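Local coordinates for putative peptide ABC-transport system periplasmic peptide-binding protein (Campylobacter jejuni, PDB 4OEV) that binds nickel outside the cytoplasm as the solute-binding component of an ABC-type importer, and belongs to a family generally associated with peptide uptake, at residues 462-475 / 481-494. Numbering follows the deposited sequence.
With NI (nickel (II) ion), chain C.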
loop_
_atom_site.group_PDB
_atom_site.type_symbol
_atom_site.label_atom_id
_atom_site.label_comp_id
_atom_site.label_asym_id
_atom_site.label_seq_id
_atom_site.Cartn_x
_atom_site.Cartn_y
_atom_site.Cartn_z
ATOM N N PHE A 462 -9.845 9.648 -2.017
ATOM C CA PHE A 462 -9.223 10.370 -0.926
ATOM C C PHE A 462 -9.485 11.840 -1.100
ATOM O O PHE A 462 -9.586 12.336 -2.221
ATOM C CB PHE A 462 -7.715 10.078 -0.853
ATOM C CG PHE A 462 -7.412 8.763 -0.201
ATOM C CD1 PHE A 462 -7.312 8.680 1.178
ATOM C CD2 PHE A 462 -7.244 7.626 -0.959
ATOM C CE1 PHE A 462 -7.078 7.461 1.823
ATOM C CE2 PHE A 462 -7.004 6.382 -0.319
ATOM C CZ PHE A 462 -6.910 6.309 1.055
ATOM N N ALA A 463 -9.600 12.528 0.029
ATOM C CA ALA A 463 -9.784 13.964 0.009
ATOM C C ALA A 463 -8.513 14.634 0.510
ATOM O O ALA A 463 -8.192 14.560 1.699
ATOM C CB ALA A 463 -11.030 14.377 0.880
ATOM N N LEU A 464 -7.776 15.266 -0.407
ATOM C CA LEU A 464 -6.631 16.068 -0.013
ATOM C C LEU A 464 -7.099 17.448 0.374
ATOM O O LEU A 464 -7.551 18.243 -0.477
ATOM C CB LEU A 464 -5.575 16.146 -1.141
ATOM C CG LEU A 464 -4.397 17.096 -0.882
ATOM C CD1 LEU A 464 -3.760 16.879 0.486
ATOM C CD2 LEU A 464 -3.353 16.915 -2.014
ATOM N N VAL A 465 -6.981 17.766 1.651
ATOM C CA VAL A 465 -7.440 19.089 2.061
ATOM C C VAL A 465 -6.262 20.024 2.248
ATOM O O VAL A 465 -5.324 19.715 2.982
ATOM C CB VAL A 465 -8.244 19.076 3.346
ATOM C CG1 VAL A 465 -8.686 20.486 3.659
ATOM C CG2 VAL A 465 -9.448 18.142 3.218
ATOM N N TYR A 466 -6.296 21.169 1.607
ATOM C CA TYR A 466 -5.076 21.979 1.618
ATOM C C TYR A 466 -5.323 23.478 1.807
ATOM O O TYR A 466 -6.243 24.084 1.234
ATOM C CB TYR A 466 -4.260 21.721 0.314
ATOM C CG TYR A 466 -5.031 22.108 -0.943
ATOM C CD1 TYR A 466 -5.899 21.196 -1.561
ATOM C CD2 TYR A 466 -4.935 23.381 -1.472
ATOM C CE1 TYR A 466 -6.644 21.570 -2.671
ATOM C CE2 TYR A 466 -5.667 23.757 -2.597
ATOM C CZ TYR A 466 -6.508 22.828 -3.187
ATOM O OH TYR A 466 -7.240 23.196 -4.285
ATOM N N ASN A 467 -4.466 24.082 2.614
ATOM C CA ASN A 467 -4.360 25.542 2.673
ATOM C C ASN A 467 -4.404 26.157 1.270
ATOM O O ASN A 467 -3.624 25.784 0.390
ATOM C CB ASN A 467 -3.078 25.921 3.396
ATOM C CG ASN A 467 -2.908 27.391 3.502
ATOM O OD1 ASN A 467 -1.995 27.964 2.926
ATOM N ND2 ASN A 467 -3.809 28.023 4.247
ATOM N N LYS A 468 -5.337 27.086 1.063
ATOM C CA LYS A 468 -5.635 27.607 -0.258
ATOM C C LYS A 468 -4.444 28.323 -0.880
ATOM O O LYS A 468 -4.457 28.632 -2.070
ATOM C CB LYS A 468 -6.834 28.579 -0.191
ATOM C CG LYS A 468 -7.614 28.722 -1.507
ATOM C CD LYS A 468 -8.062 27.343 -2.002
ATOM C CE LYS A 468 -9.126 27.436 -3.093
ATOM N NZ LYS A 468 -9.605 26.063 -3.477
ATOM N N ASP A 469 -3.464 28.664 -0.052
ATOM C CA ASP A 469 -2.251 29.311 -0.542
ATOM C C ASP A 469 -1.415 28.326 -1.347
ATOM O O ASP A 469 -0.512 28.746 -2.028
ATOM C CB ASP A 469 -1.419 29.879 0.615
ATOM C CG ASP A 469 -2.075 31.078 1.283
ATOM O OD1 ASP A 469 -2.774 31.862 0.586
ATOM O OD2 ASP A 469 -1.917 31.203 2.521
ATOM N N LEU A 470 -1.698 27.022 -1.234
ATOM C CA LEU A 470 -0.870 26.004 -1.903
ATOM C C LEU A 470 -1.088 25.885 -3.415
ATOM O O LEU A 470 -2.171 25.518 -3.883
ATOM C CB LEU A 470 -1.098 24.648 -1.271
ATOM C CG LEU A 470 0.083 24.120 -0.469
ATOM C CD1 LEU A 470 0.328 25.051 0.692
ATOM C CD2 LEU A 470 -0.187 22.697 0.014
ATOM N N LYS A 471 -0.027 26.132 -4.173
ATOM C CA LYS A 471 -0.077 26.019 -5.633
ATOM C C LYS A 471 0.768 24.841 -6.116
ATOM O O LYS A 471 1.716 24.456 -5.445
ATOM C CB LYS A 471 0.409 27.309 -6.302
ATOM C CG LYS A 471 -0.662 28.406 -6.533
ATOM C CD LYS A 471 -1.441 28.769 -5.283
ATOM C CE LYS A 471 -2.527 29.855 -5.551
ATOM N NZ LYS A 471 -3.757 29.331 -6.235
ATOM N N GLY A 472 0.389 24.258 -7.253
ATOM C CA GLY A 472 1.212 23.272 -7.932
ATOM C C GLY A 472 0.817 21.818 -7.679
ATOM O O GLY A 472 1.405 20.892 -8.286
ATOM N N ILE A 473 -0.154 21.590 -6.789
ATOM C CA ILE A 473 -0.541 20.212 -6.458
ATOM C C ILE A 473 -1.145 19.542 -7.677
ATOM O O ILE A 473 -2.001 20.098 -8.348
ATOM C CB ILE A 473 -1.523 20.145 -5.283
ATOM C CG1 ILE A 473 -0.905 20.803 -4.052
ATOM C CG2 ILE A 473 -1.884 18.679 -4.960
ATOM C CD1 ILE A 473 -1.936 20.985 -2.905
ATOM N N LYS A 474 -0.641 18.367 -7.994
ATOM C CA LYS A 474 -1.190 17.570 -9.074
ATOM C C LYS A 474 -1.752 16.263 -8.524
ATOM O O LYS A 474 -1.129 15.652 -7.635
ATOM C CB LYS A 474 -0.121 17.270 -10.122
ATOM C CG LYS A 474 0.333 18.499 -10.945
ATOM C CD LYS A 474 1.388 18.014 -11.947
ATOM C CE LYS A 474 1.867 19.118 -12.892
ATOM N NZ LYS A 474 3.160 18.706 -13.520
ATOM N N THR A 475 -2.902 15.827 -9.051
ATOM C CA THR A 475 -3.483 14.540 -8.639
ATOM C C THR A 475 -2.903 13.431 -9.482
ATOM O O THR A 475 -2.352 13.675 -10.565
ATOM C CB THR A 475 -4.997 14.486 -8.814
ATOM O OG1 THR A 475 -5.299 14.686 -10.200
ATOM C CG2 THR A 475 -5.708 15.574 -7.976
ATOM N N HIS A 481 -3.566 3.902 1.744
ATOM C CA HIS A 481 -3.474 5.066 2.639
ATOM C C HIS A 481 -3.323 6.374 1.897
ATOM O O HIS A 481 -2.947 7.355 2.514
ATOM C CB HIS A 481 -2.325 4.978 3.671
ATOM C CG HIS A 481 -2.445 3.833 4.640
ATOM N ND1 HIS A 481 -3.284 3.856 5.746
ATOM C CD2 HIS A 481 -1.793 2.644 4.689
ATOM C CE1 HIS A 481 -3.159 2.716 6.413
ATOM N NE2 HIS A 481 -2.252 1.967 5.797
ATOM N N GLY A 482 -3.636 6.396 0.599
ATOM C CA GLY A 482 -3.500 7.588 -0.199
ATOM C C GLY A 482 -2.042 7.898 -0.524
ATOM O O GLY A 482 -1.737 8.965 -1.118
ATOM N N VAL A 483 -1.141 6.977 -0.161
ATOM C CA VAL A 483 0.299 7.175 -0.476
ATOM C C VAL A 483 0.447 7.542 -1.927
ATOM O O VAL A 483 -0.204 6.964 -2.829
ATOM C CB VAL A 483 1.154 5.938 -0.102
ATOM C CG1 VAL A 483 2.535 5.965 -0.737
ATOM C CG2 VAL A 483 1.323 5.858 1.466
ATOM N N GLY A 484 1.256 8.573 -2.164
ATOM C CA GLY A 484 1.413 9.059 -3.497
ATOM C C GLY A 484 0.843 10.437 -3.612
ATOM O O GLY A 484 1.049 11.072 -4.621
ATOM N N PHE A 485 0.129 10.921 -2.598
ATOM C CA PHE A 485 -0.510 12.219 -2.790
ATOM C C PHE A 485 0.519 13.372 -2.799
ATOM O O PHE A 485 0.214 14.484 -3.250
ATOM C CB PHE A 485 -1.631 12.450 -1.752
ATOM C CG PHE A 485 -1.153 12.821 -0.371
ATOM C CD1 PHE A 485 -1.093 14.172 0.021
ATOM C CD2 PHE A 485 -0.783 11.836 0.547
ATOM C CE1 PHE A 485 -0.675 14.528 1.314
ATOM C CE2 PHE A 485 -0.348 12.176 1.827
ATOM C CZ PHE A 485 -0.305 13.549 2.211
ATOM N N THR A 486 1.737 13.064 -2.370
ATOM C CA THR A 486 2.866 13.987 -2.340
ATOM C C THR A 486 3.872 13.734 -3.459
ATOM O O THR A 486 5.020 14.218 -3.389
ATOM C CB THR A 486 3.607 13.875 -0.989
ATOM O OG1 THR A 486 3.893 12.484 -0.715
ATOM C CG2 THR A 486 2.773 14.426 0.113
ATOM N N TRP A 487 3.438 13.027 -4.510
ATOM C CA TRP A 487 4.366 12.519 -5.540
ATOM C C TRP A 487 5.056 13.676 -6.266
ATOM O O TRP A 487 6.173 13.494 -6.733
ATOM C CB TRP A 487 3.657 11.635 -6.574
ATOM C CG TRP A 487 2.759 12.439 -7.473
ATOM C CD1 TRP A 487 1.461 12.855 -7.184
ATOM C CD2 TRP A 487 3.071 12.975 -8.773
ATOM N NE1 TRP A 487 0.967 13.609 -8.246
ATOM C CE2 TRP A 487 1.935 13.699 -9.220
ATOM C CE3 TRP A 487 4.201 12.909 -9.608
ATOM C CZ2 TRP A 487 1.898 14.345 -10.477
ATOM C CZ3 TRP A 487 4.162 13.567 -10.859
ATOM C CH2 TRP A 487 3.020 14.266 -11.275
ATOM N N ASN A 488 4.408 14.852 -6.376
ATOM C CA ASN A 488 5.062 15.982 -7.063
ATOM C C ASN A 488 5.294 17.150 -6.117
ATOM O O ASN A 488 5.265 18.338 -6.517
ATOM C CB ASN A 488 4.279 16.439 -8.313
ATOM C CG ASN A 488 3.132 17.387 -8.003
ATOM O OD1 ASN A 488 2.275 17.114 -7.147
ATOM N ND2 ASN A 488 3.118 18.527 -8.694
ATOM N N VAL A 489 5.534 16.821 -4.852
ATOM C CA VAL A 489 5.670 17.854 -3.828
ATOM C C VAL A 489 6.776 18.876 -4.167
ATOM O O VAL A 489 6.670 20.042 -3.803
ATOM C CB VAL A 489 5.942 17.241 -2.441
ATOM C CG1 VAL A 489 7.280 16.518 -2.439
ATOM C CG2 VAL A 489 5.893 18.335 -1.371
ATOM N N TYR A 490 7.799 18.469 -4.920
ATOM C CA TYR A 490 8.844 19.413 -5.280
ATOM C C TYR A 490 8.369 20.510 -6.245
ATOM O O TYR A 490 9.146 21.401 -6.601
ATOM C CB TYR A 490 10.071 18.675 -5.901
ATOM C CG TYR A 490 9.763 17.721 -7.055
ATOM C CD1 TYR A 490 9.706 18.178 -8.365
ATOM C CD2 TYR A 490 9.523 16.363 -6.819
ATOM C CE1 TYR A 490 9.434 17.318 -9.419
ATOM C CE2 TYR A 490 9.256 15.488 -7.862
ATOM C CZ TYR A 490 9.210 15.971 -9.156
ATOM O OH TYR A 490 8.932 15.114 -10.199
ATOM N N GLU A 491 7.138 20.418 -6.729
ATOM C CA GLU A 491 6.577 21.470 -7.573
ATOM C C GLU A 491 5.619 22.341 -6.759
ATOM O O GLU A 491 5.097 23.328 -7.278
ATOM C CB GLU A 491 5.846 20.874 -8.783
ATOM C CG GLU A 491 6.713 19.966 -9.625
ATOM C CD GLU A 491 6.021 19.493 -10.897
ATOM O OE1 GLU A 491 4.814 19.189 -10.842
ATOM O OE2 GLU A 491 6.676 19.397 -11.955
ATOM N N TRP A 492 5.384 21.980 -5.496
ATOM C CA TRP A 492 4.412 22.739 -4.678
ATOM C C TRP A 492 5.053 24.008 -4.153
ATOM O O TRP A 492 6.247 24.009 -3.856
ATOM C CB TRP A 492 3.898 21.926 -3.483
ATOM C CG TRP A 492 3.188 20.643 -3.777
ATOM C CD1 TRP A 492 3.097 20.004 -4.974
ATOM C CD2 TRP A 492 2.437 19.841 -2.838
ATOM N NE1 TRP A 492 2.359 18.840 -4.836
ATOM C CE2 TRP A 492 1.941 18.727 -3.539
ATOM C CE3 TRP A 492 2.133 19.969 -1.473
ATOM C CZ2 TRP A 492 1.169 17.727 -2.922
ATOM C CZ3 TRP A 492 1.365 18.982 -0.861
ATOM C CH2 TRP A 492 0.895 17.873 -1.589
ATOM N N SER A 493 4.275 25.090 -4.039
ATOM C CA SER A 493 4.785 26.328 -3.470
ATOM C C SER A 493 3.678 27.246 -2.945
ATOM O O SER A 493 2.489 27.054 -3.226
ATOM C CB SER A 493 5.610 27.117 -4.496
ATOM O OG SER A 493 4.775 27.584 -5.536
ATOM N N LYS A 494 4.092 28.236 -2.163
ATOM C CA LYS A 494 3.178 29.252 -1.652
ATOM C C LYS A 494 3.503 30.584 -2.283
ATOM O O LYS A 494 4.647 30.793 -2.731
ATOM C CB LYS A 494 3.263 29.340 -0.144
ATOM C CG LYS A 494 2.804 28.076 0.535
ATOM C CD LYS A 494 3.456 28.002 1.887
ATOM C CE LYS A 494 2.742 27.065 2.800
ATOM N NZ LYS A 494 3.299 27.225 4.170
ATOM O OXT LYS A 494 2.605 31.428 -2.382
HETATM NI NI NI C . -1.831 -0.172 5.677
HETATM O O HOH W 1 4.032 25.923 -7.283
HETATM O O HOH W 2 2.729 21.271 -10.620
HETATM O O HOH W 3 5.622 16.384 -13.373
HETATM O O HOH W 4 -1.073 -0.051 7.493
#
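Lys471 and Ser493 form a single antiparallel bridge, a hydrogen-bonded pair with Lys471 N 2.8 Å from Ser493 O and Ser493 N 3.0 Å from Lys471 O. Beyond it, side chains of 481-494 bond to Gly472 O and to the backbone N and O of Lys474. The Asn488 amide is central: ND2 donates to Gly472 O (2.9 Å) nearly in its own plane, while OD1 receives Lys474 N and Trp492 NE1 from opposite faces. A chi1 of 83°, with CG between the backbone N and carbonyl carbon, aims this amide at 472-474. Both ND2 hydrogens are engaged, the second by Glu491 OE1 through its anti lone pair; the syn lone pair of OE1 takes Lys474 NZ in a 3.2 Å salt bridge. Trp487 NE1 reaches Lys474 O from above the carbonyl plane, and Trp487 CZ2 packs against Lys474 CB (3.6 Å). In this family 5 solute-binding protein, the arrangement ties the C-terminal tail to the loop leaving strand 454-467. The Trp492 indole is sandwiched between Ile473 CG1, 3.7 Å from the centroid of its five-membered ring, and Val489 CA on the other face; Leu470 CD2 meets CE3, and Leu7 and Ile9 of strand 6-11 add further packing. Leu464 CD1 touches Phe485 CD1 (3.8 Å). At the opposite end, Gly482 CA sits over the Phe462 ring, beside His481, whose NE2 binds nickel together with His26 and His480, while its ND1 bonds to Glu12.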